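Local coordinates for lipoprotein (Mycoplasma mycoides subsp. capri, PDB 7ADK) that probably works as a peptidase, belonging to a mycoplasma peptidase family of the PA clan, the chymotrypsin-like proteases, at residues E170-D175 and R611-D616; H508-I513 and Y727-K732; F615-E620 and K687-G692. All blocks are in the same frame, centred on the assembly; numbering follows the deposited sequence.

Contact 1 (E170-D175 and R611-D616); sequences EYTKKD and RPLDFD
Leu613 reaches from an irregular loop into the last turn of helix 165-173 and sets one methyl against Tyr171. That methyl, CD1, comes in at the edge of the phenol ring, close to the ring plane, 3.5 Å from Tyr171 CD2 and 3.7 Å from Tyr171 CE2, so the leucine bears on one side of the tyrosine and not on its face. The two side chains cross at about a right angle. In Tyr171, CG is anti to the backbone N (chi1 -170°), which sets the CD2/CE2 edge toward the leucine; the far end of the ring is anchored as OH bonds to Asp183, while Phe162 meets the ring edge-to-face.

Thr172 supplies the second half of the contact. Its CG2 points anti to the carbonyl carbon and lies 4.0 Å from Asp614 OD1 and equally far from Asp614 OD2, a methyl in front of both oxygens but tilted out of the carboxylate plane. Thr172 OG1 bonds within its own helix to the carbonyl oxygen of Asp169, and Asp614, with CG turned between its backbone N and carbonyl carbon (chi1 53°), has OD2 hydrogen-bonded to Tyr168 OH, one turn before Thr172 on helix 165-173. Away from the loop the same turn is braced by Glu170 and Lys174, paired through OE1 and NZ at 2.8 Å, and by the bond from Lys174 N to Glu170 O.

The contact thus docks helix 165-173, near the start of the modelled chain, on the long loop after helix 603-606, where an aromatic side chain of another protein chain packs on Asp614. Chemically, the two segments touch by van der Waals contact of methyl groups, while the Asp614-Tyr168 hydrogen bond adds a polar tie to the same helix.

Contact 2 (H508-I513 and Y727-K732); sequences HATDFI and YSLKDK
Strand 727-730 runs past the loop 508-513 at side-chain distance, the closest pair of CA atoms being those of Thr510 and Leu729, 9.2 Å apart, and the gap is bridged by His508 and Thr510 on one side and Leu729 on the other. Leu729 makes the close contacts from the strand. Its CG lies anti to the backbone N (chi1 -179°), which carries the isobutyl group off the strand toward the loop, and CD2 ends up over one face of the His508 imidazole. This is a CH-pi contact: CD2 sits 3.9 Å from the ring centroid and 23° off the ring normal, shifted toward the rim, so that its nearest ring atom is His508 ND1 at 3.6 Å. The other methyl, CD1, brushes the same ring at His508 CE1, 4.0 Å away. From the loop, Thr510 adds its CG2 methyl, 4.0 Å from Leu729 CD2, with the two side chains crossing at about a right angle.

The histidine is fixed from elsewhere as well. Its ND1 is hydrogen-bonded to Ser449 OG, which is also bonded to Tyr727 OH, so a single serine connects the loop with the strand that carries Leu729. Tyr740, on the neighbouring strand, is touched by both Leu729 and Thr510.

Strand 727-730 pairs antiparallel with 737-747 as a beta hairpin, seen in the backbone bonds of Leu729 to Lys738 and of Tyr727 to Tyr740. The loop leaves strand 503-507 of the antiparallel sheet and heads for strand 535-537 of the mixed sheet, to which strand 727-730 also belongs. A seam of this kind, between two beta units, is consistent with the double-barrel architecture of PA-clan peptidases.

Contact 3 (F615-E620 and K687-G692); sequences FDPKKE and KEYETG
Phe615 and Tyr689 both turn CG between the backbone N and the carbonyl carbon, at chi1 79° and 72°, and from these positions their rings meet between the loop and helix 688-691. Phe615 approaches with its edge: CZ stands over one face of the Tyr689 ring, toward its rim, 3.7 Å from Tyr689 CE1. The ring centroids are 5.3 Å apart and the planes stand at 87°, a T-shaped pair with tyrosine as the face. Pro617 adds a slanting contact at the phenol end, its CB lying 3.7 Å from Tyr689 CE2.

Between these two loop residues, Asp616 forms an Asx turn: its OD1 accepts a hydrogen bond from Lys618 N at 3.0 Å. The same oxygen takes Lys618 NZ at 2.8 Å, and the two donors arrive from opposite faces of the carboxylate, each well out of its plane. Lys619 NZ holds the other oxygen, Asp616 OD2, also at 2.8 Å, on the anti side and tilted out of the plane. Two ammonium groups gripping one aspartate would probably favour its ionised form. Tyr689 belongs to helix 688-691, which Lys687 precedes at the N-cap position, and Tyr626 and Glu622 also pack on the Tyr689 side chain. Another protein chain adjoins this surface, forming a salt bridge with Lys687, its backbone hydrogen-bonded to Lys618 NZ.

Contacts 1 and 3 are neighbours on the same side of the chain's centre, with their own centres about 15 Å apart. They overlap in Phe615 and Asp616, and Phe615 touches only in contact 3, so one loop docks first on the helix ending at Lys173 and then on helix 688-691. Both lie at the periphery, about 31 and 32 Å from the chain's centre, and both are approached by another protein chain. Contact 2 is deeper, about 17 Å from that centre, and no other chain touches it. Its nearest atoms stay about 27 Å from contact 1 and 31 Å from contact 3, which lies across the chain's centre from it although nested within the loop that contact 2 closes.

Contact 1 (E170-D175 and R611-D616)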
# COMPACT_ATOMS: atom_id res chain seq x y z
N GLU B 170 11.68 39.06 1.25
CA GLU B 170 13.12 39.37 1.32
C GLU B 170 14.01 38.12 1.27
O GLU B 170 15.09 38.18 0.69
CB GLU B 170 13.45 40.28 2.50
CG GLU B 170 13.20 39.66 3.87
CD GLU B 170 13.92 40.40 5.00
OE1 GLU B 170 14.72 39.77 5.73
OE2 GLU B 170 13.71 41.63 5.14
N TYR B 171 13.57 36.96 1.78
CA TYR B 171 14.29 35.70 1.61
C TYR B 171 14.32 35.26 0.14
O TYR B 171 15.34 34.77 -0.34
CB TYR B 171 13.71 34.63 2.55
CG TYR B 171 14.55 33.37 2.63
CD1 TYR B 171 15.47 33.15 3.67
CD2 TYR B 171 14.40 32.39 1.64
CE1 TYR B 171 16.23 31.97 3.71
CE2 TYR B 171 15.18 31.23 1.66
CZ TYR B 171 16.09 31.01 2.71
OH TYR B 171 16.81 29.86 2.71
N THR B 172 13.25 35.50 -0.63
CA THR B 172 13.28 35.24 -2.07
C THR B 172 14.32 36.10 -2.79
O THR B 172 14.95 35.62 -3.73
CB THR B 172 11.91 35.40 -2.77
OG1 THR B 172 11.58 36.74 -3.02
CG2 THR B 172 10.75 34.76 -2.05
N LYS B 173 14.54 37.34 -2.35
CA LYS B 173 15.46 38.31 -2.99
C LYS B 173 16.92 38.18 -2.54
O LYS B 173 17.82 38.51 -3.31
CB LYS B 173 14.91 39.73 -2.81
CG LYS B 173 13.59 39.90 -3.56
CD LYS B 173 13.01 41.32 -3.52
CE LYS B 173 12.70 41.80 -2.10
NZ LYS B 173 12.10 43.15 -2.12
N LYS B 174 17.19 37.64 -1.35
CA LYS B 174 18.52 37.27 -0.82
C LYS B 174 19.28 36.30 -1.74
O LYS B 174 18.67 35.51 -2.46
CB LYS B 174 18.36 36.69 0.59
CG LYS B 174 18.20 37.79 1.65
CD LYS B 174 17.85 37.27 3.04
CE LYS B 174 17.42 38.44 3.92
NZ LYS B 174 16.95 38.06 5.26
N ASP B 175 20.61 36.36 -1.72
CA ASP B 175 21.49 35.35 -2.34
C ASP B 175 21.72 34.16 -1.40
O ASP B 175 21.38 34.22 -0.22
CB ASP B 175 22.82 35.98 -2.78
CG ASP B 175 23.80 36.26 -1.64
OD1 ASP B 175 23.35 36.63 -0.53
OD2 ASP B 175 25.02 36.09 -1.84
N ARG B 611 17.45 26.16 -8.28
CA ARG B 611 16.02 26.47 -8.46
C ARG B 611 15.60 27.83 -7.88
O ARG B 611 16.09 28.20 -6.81
CB ARG B 611 15.17 25.33 -7.88
CG ARG B 611 15.10 25.30 -6.34
CD ARG B 611 14.32 24.10 -5.83
NE ARG B 611 14.18 24.10 -4.37
CZ ARG B 611 13.15 24.53 -3.67
NH1 ARG B 611 13.14 24.41 -2.39
NH2 ARG B 611 12.13 25.09 -4.23
N PRO B 612 14.62 28.54 -8.47
CA PRO B 612 13.91 29.60 -7.76
C PRO B 612 13.00 28.98 -6.69
O PRO B 612 12.47 27.89 -6.87
CB PRO B 612 13.11 30.30 -8.85
CG PRO B 612 12.79 29.21 -9.85
CD PRO B 612 14.00 28.29 -9.76
N LEU B 613 12.79 29.66 -5.55
CA LEU B 613 11.88 29.15 -4.50
C LEU B 613 10.42 29.14 -4.98
O LEU B 613 9.66 28.24 -4.65
CB LEU B 613 11.96 30.00 -3.23
CG LEU B 613 13.36 30.18 -2.64
CD1 LEU B 613 13.28 31.16 -1.47
CD2 LEU B 613 13.98 28.88 -2.16
N ASP B 614 10.06 30.15 -5.77
CA ASP B 614 8.78 30.35 -6.42
C ASP B 614 8.96 31.09 -7.75
O ASP B 614 9.96 31.76 -8.00
CB ASP B 614 7.83 31.13 -5.51
CG ASP B 614 8.37 32.44 -4.95
OD1 ASP B 614 9.42 32.97 -5.37
OD2 ASP B 614 7.71 32.95 -4.02
N PHE B 615 7.97 30.98 -8.63
CA PHE B 615 7.95 31.64 -9.93
C PHE B 615 6.50 31.92 -10.32
O PHE B 615 5.58 31.35 -9.74
CB PHE B 615 8.69 30.79 -10.98
CG PHE B 615 7.94 29.61 -11.55
CD1 PHE B 615 7.54 28.54 -10.74
CD2 PHE B 615 7.68 29.55 -12.93
CE1 PHE B 615 6.85 27.44 -11.28
CE2 PHE B 615 7.03 28.44 -13.48
CZ PHE B 615 6.60 27.40 -12.65
N ASP B 616 6.27 32.80 -11.30
CA ASP B 616 4.96 33.00 -11.89
C ASP B 616 4.73 31.99 -13.03
O ASP B 616 5.33 32.12 -14.10
CB ASP B 616 4.85 34.45 -12.36
CG ASP B 616 3.44 34.82 -12.82
OD1 ASP B 616 2.58 33.94 -13.00
OD2 ASP B 616 3.21 36.03 -13.04

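Contact 2 (H508-I513 and Y727-K732)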
# COMPACT_ATOMS: atom_id res chain seq x y z
N HIS B 508 35.47 -1.61 -5.70
CA HIS B 508 34.93 -1.28 -4.36
C HIS B 508 35.17 0.16 -3.89
O HIS B 508 34.81 0.48 -2.76
CB HIS B 508 35.43 -2.31 -3.34
CG HIS B 508 34.48 -3.40 -2.99
ND1 HIS B 508 33.32 -3.26 -2.27
CD2 HIS B 508 34.64 -4.72 -3.23
CE1 HIS B 508 32.81 -4.47 -2.06
NE2 HIS B 508 33.60 -5.37 -2.64
N ALA B 509 35.82 1.02 -4.69
CA ALA B 509 36.09 2.43 -4.34
C ALA B 509 36.71 2.64 -2.94
O ALA B 509 36.44 3.63 -2.26
CB ALA B 509 34.85 3.30 -4.58
N THR B 510 37.58 1.73 -2.51
CA THR B 510 38.34 1.83 -1.25
C THR B 510 39.69 2.49 -1.49
O THR B 510 40.43 2.13 -2.40
CB THR B 510 38.56 0.46 -0.61
OG1 THR B 510 39.02 -0.49 -1.55
CG2 THR B 510 37.29 -0.07 0.04
N ASP B 511 40.03 3.45 -0.65
CA ASP B 511 41.36 4.05 -0.54
C ASP B 511 41.93 4.61 -1.86
O ASP B 511 43.13 4.64 -2.11
CB ASP B 511 42.29 3.09 0.21
CG ASP B 511 43.29 3.79 1.11
OD1 ASP B 511 43.11 4.97 1.48
OD2 ASP B 511 44.30 3.17 1.46
N PHE B 512 41.04 5.13 -2.69
CA PHE B 512 41.28 5.59 -4.06
C PHE B 512 42.09 6.89 -4.20
O PHE B 512 42.42 7.28 -5.32
CB PHE B 512 39.93 5.69 -4.77
CG PHE B 512 39.02 6.75 -4.22
CD1 PHE B 512 39.10 8.08 -4.67
CD2 PHE B 512 38.07 6.40 -3.24
CE1 PHE B 512 38.22 9.04 -4.16
CE2 PHE B 512 37.19 7.37 -2.73
CZ PHE B 512 37.26 8.69 -3.21
N ILE B 513 42.43 7.56 -3.10
CA ILE B 513 43.30 8.75 -3.04
C ILE B 513 44.76 8.42 -2.67
O ILE B 513 45.65 9.26 -2.82
CB ILE B 513 42.67 9.78 -2.06
CG1 ILE B 513 41.29 10.27 -2.52
CG2 ILE B 513 43.53 11.01 -1.79
CD1 ILE B 513 41.22 10.91 -3.91
N TYR B 727 32.81 1.98 9.17
CA TYR B 727 32.53 0.93 8.20
C TYR B 727 33.68 -0.07 8.01
O TYR B 727 34.80 0.31 7.67
CB TYR B 727 32.13 1.58 6.88
CG TYR B 727 32.07 0.64 5.70
CD1 TYR B 727 30.93 -0.14 5.46
CD2 TYR B 727 33.16 0.58 4.82
CE1 TYR B 727 30.86 -0.94 4.31
CE2 TYR B 727 33.09 -0.20 3.66
CZ TYR B 727 31.93 -0.95 3.39
OH TYR B 727 31.86 -1.69 2.26
N SER B 728 33.39 -1.36 8.15
CA SER B 728 34.31 -2.47 7.87
C SER B 728 33.98 -3.18 6.57
O SER B 728 32.84 -3.55 6.32
CB SER B 728 34.27 -3.50 9.00
OG SER B 728 34.67 -2.93 10.21
N LEU B 729 35.00 -3.46 5.76
CA LEU B 729 34.90 -4.32 4.60
C LEU B 729 35.96 -5.42 4.66
O LEU B 729 37.15 -5.18 4.87
CB LEU B 729 34.98 -3.46 3.33
CG LEU B 729 34.86 -4.23 2.01
CD1 LEU B 729 33.52 -4.93 1.87
CD2 LEU B 729 35.04 -3.27 0.86
N LYS B 730 35.52 -6.66 4.47
CA LYS B 730 36.37 -7.85 4.38
C LYS B 730 37.04 -7.91 3.01
O LYS B 730 36.37 -7.95 1.99
CB LYS B 730 35.51 -9.08 4.70
CG LYS B 730 36.29 -10.33 5.10
CD LYS B 730 35.41 -11.39 5.72
CE LYS B 730 36.19 -12.58 6.24
NZ LYS B 730 35.38 -13.50 7.04
N ASP B 731 38.36 -7.89 2.98
CA ASP B 731 39.14 -7.99 1.75
C ASP B 731 39.37 -9.45 1.33
O ASP B 731 39.43 -10.34 2.17
CB ASP B 731 40.45 -7.22 1.92
CG ASP B 731 41.29 -7.11 0.65
OD1 ASP B 731 42.52 -6.93 0.76
OD2 ASP B 731 40.72 -7.16 -0.47
N LYS B 732 39.50 -9.70 0.03
CA LYS B 732 39.73 -11.04 -0.53
C LYS B 732 41.20 -11.49 -0.36
O LYS B 732 41.96 -10.91 0.41
CB LYS B 732 39.16 -11.07 -1.96
CG LYS B 732 37.63 -11.14 -1.90
CD LYS B 732 36.98 -11.33 -3.26
CE LYS B 732 35.46 -11.51 -3.17
NZ LYS B 732 35.05 -12.80 -2.61

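Contact 3 (F615-E620 and K687-G692)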
# COMPACT_ATOMS: atom_id res chain seq x y z
N PHE B 615 7.97 30.98 -8.63
CA PHE B 615 7.95 31.64 -9.93
C PHE B 615 6.50 31.92 -10.32
O PHE B 615 5.58 31.35 -9.74
CB PHE B 615 8.69 30.79 -10.98
CG PHE B 615 7.94 29.61 -11.55
CD1 PHE B 615 7.54 28.54 -10.74
CD2 PHE B 615 7.68 29.55 -12.93
CE1 PHE B 615 6.85 27.44 -11.28
CE2 PHE B 615 7.03 28.44 -13.48
CZ PHE B 615 6.60 27.40 -12.65
N ASP B 616 6.27 32.80 -11.30
CA ASP B 616 4.96 33.00 -11.89
C ASP B 616 4.73 31.99 -13.03
O ASP B 616 5.33 32.12 -14.10
CB ASP B 616 4.85 34.45 -12.36
CG ASP B 616 3.44 34.82 -12.82
OD1 ASP B 616 2.58 33.94 -13.00
OD2 ASP B 616 3.21 36.03 -13.04
N PRO B 617 3.87 30.96 -12.88
CA PRO B 617 3.64 29.98 -13.95
C PRO B 617 2.90 30.57 -15.15
O PRO B 617 2.92 29.99 -16.23
CB PRO B 617 2.84 28.87 -13.29
CG PRO B 617 2.09 29.57 -12.18
CD PRO B 617 3.05 30.65 -11.73
N LYS B 618 2.24 31.73 -14.97
CA LYS B 618 1.43 32.39 -16.00
C LYS B 618 2.26 33.29 -16.92
O LYS B 618 1.85 33.57 -18.05
CB LYS B 618 0.34 33.24 -15.31
CG LYS B 618 -0.35 32.56 -14.12
CD LYS B 618 -1.45 33.40 -13.44
CE LYS B 618 -1.07 34.84 -13.05
NZ LYS B 618 0.14 34.94 -12.20
N LYS B 619 3.40 33.77 -16.43
CA LYS B 619 4.35 34.67 -17.10
C LYS B 619 5.21 33.93 -18.13
O LYS B 619 5.20 32.71 -18.17
CB LYS B 619 5.19 35.34 -16.01
CG LYS B 619 5.85 36.69 -16.31
CD LYS B 619 4.92 37.80 -16.83
CE LYS B 619 3.58 37.99 -16.09
NZ LYS B 619 3.72 38.29 -14.64
N GLU B 620 5.96 34.64 -18.97
CA GLU B 620 6.73 33.97 -20.03
C GLU B 620 8.01 33.25 -19.54
O GLU B 620 8.51 32.36 -20.22
CB GLU B 620 7.04 35.01 -21.13
CG GLU B 620 7.72 34.52 -22.41
CD GLU B 620 6.95 33.44 -23.21
OE1 GLU B 620 5.76 33.19 -22.94
OE2 GLU B 620 7.53 32.86 -24.16
N LYS B 687 -0.20 20.72 -14.29
CA LYS B 687 0.43 21.46 -15.39
C LYS B 687 1.68 20.73 -15.89
O LYS B 687 2.42 20.16 -15.11
CB LYS B 687 0.80 22.88 -14.94
CG LYS B 687 -0.37 23.75 -14.49
CD LYS B 687 -1.39 24.06 -15.58
CE LYS B 687 -2.37 25.12 -15.08
NZ LYS B 687 -3.49 25.34 -15.99
N GLU B 688 1.96 20.81 -17.19
CA GLU B 688 3.06 20.06 -17.81
C GLU B 688 4.45 20.41 -17.25
O GLU B 688 5.32 19.55 -17.25
CB GLU B 688 2.97 20.21 -19.33
CG GLU B 688 3.92 19.33 -20.16
CD GLU B 688 5.27 19.95 -20.56
OE1 GLU B 688 5.97 19.34 -21.39
OE2 GLU B 688 5.63 21.05 -20.09
N TYR B 689 4.66 21.62 -16.70
CA TYR B 689 5.91 21.98 -16.02
C TYR B 689 6.12 21.24 -14.69
O TYR B 689 7.23 21.16 -14.19
CB TYR B 689 5.99 23.50 -15.80
CG TYR B 689 5.06 24.08 -14.75
CD1 TYR B 689 5.32 23.92 -13.38
CD2 TYR B 689 3.91 24.79 -15.15
CE1 TYR B 689 4.43 24.40 -12.41
CE2 TYR B 689 3.02 25.30 -14.18
CZ TYR B 689 3.27 25.09 -12.81
OH TYR B 689 2.37 25.51 -11.89
N GLU B 690 5.05 20.73 -14.07
CA GLU B 690 5.05 20.23 -12.69
C GLU B 690 5.45 18.75 -12.62
O GLU B 690 6.33 18.38 -11.85
CB GLU B 690 3.66 20.51 -12.09
CG GLU B 690 3.65 20.67 -10.56
CD GLU B 690 2.56 21.67 -10.13
OE1 GLU B 690 2.87 22.64 -9.40
OE2 GLU B 690 1.38 21.51 -10.53
N THR B 691 4.84 17.92 -13.47
CA THR B 691 5.20 16.49 -13.63
C THR B 691 6.37 16.26 -14.58
O THR B 691 6.98 15.19 -14.55
CB THR B 691 3.99 15.67 -14.12
OG1 THR B 691 3.52 16.18 -15.35
CG2 THR B 691 2.82 15.68 -13.14
N GLY B 692 6.71 17.23 -15.42
CA GLY B 692 7.71 17.12 -16.49
C GLY B 692 9.16 17.40 -16.09
O GLY B 692 9.98 17.63 -16.98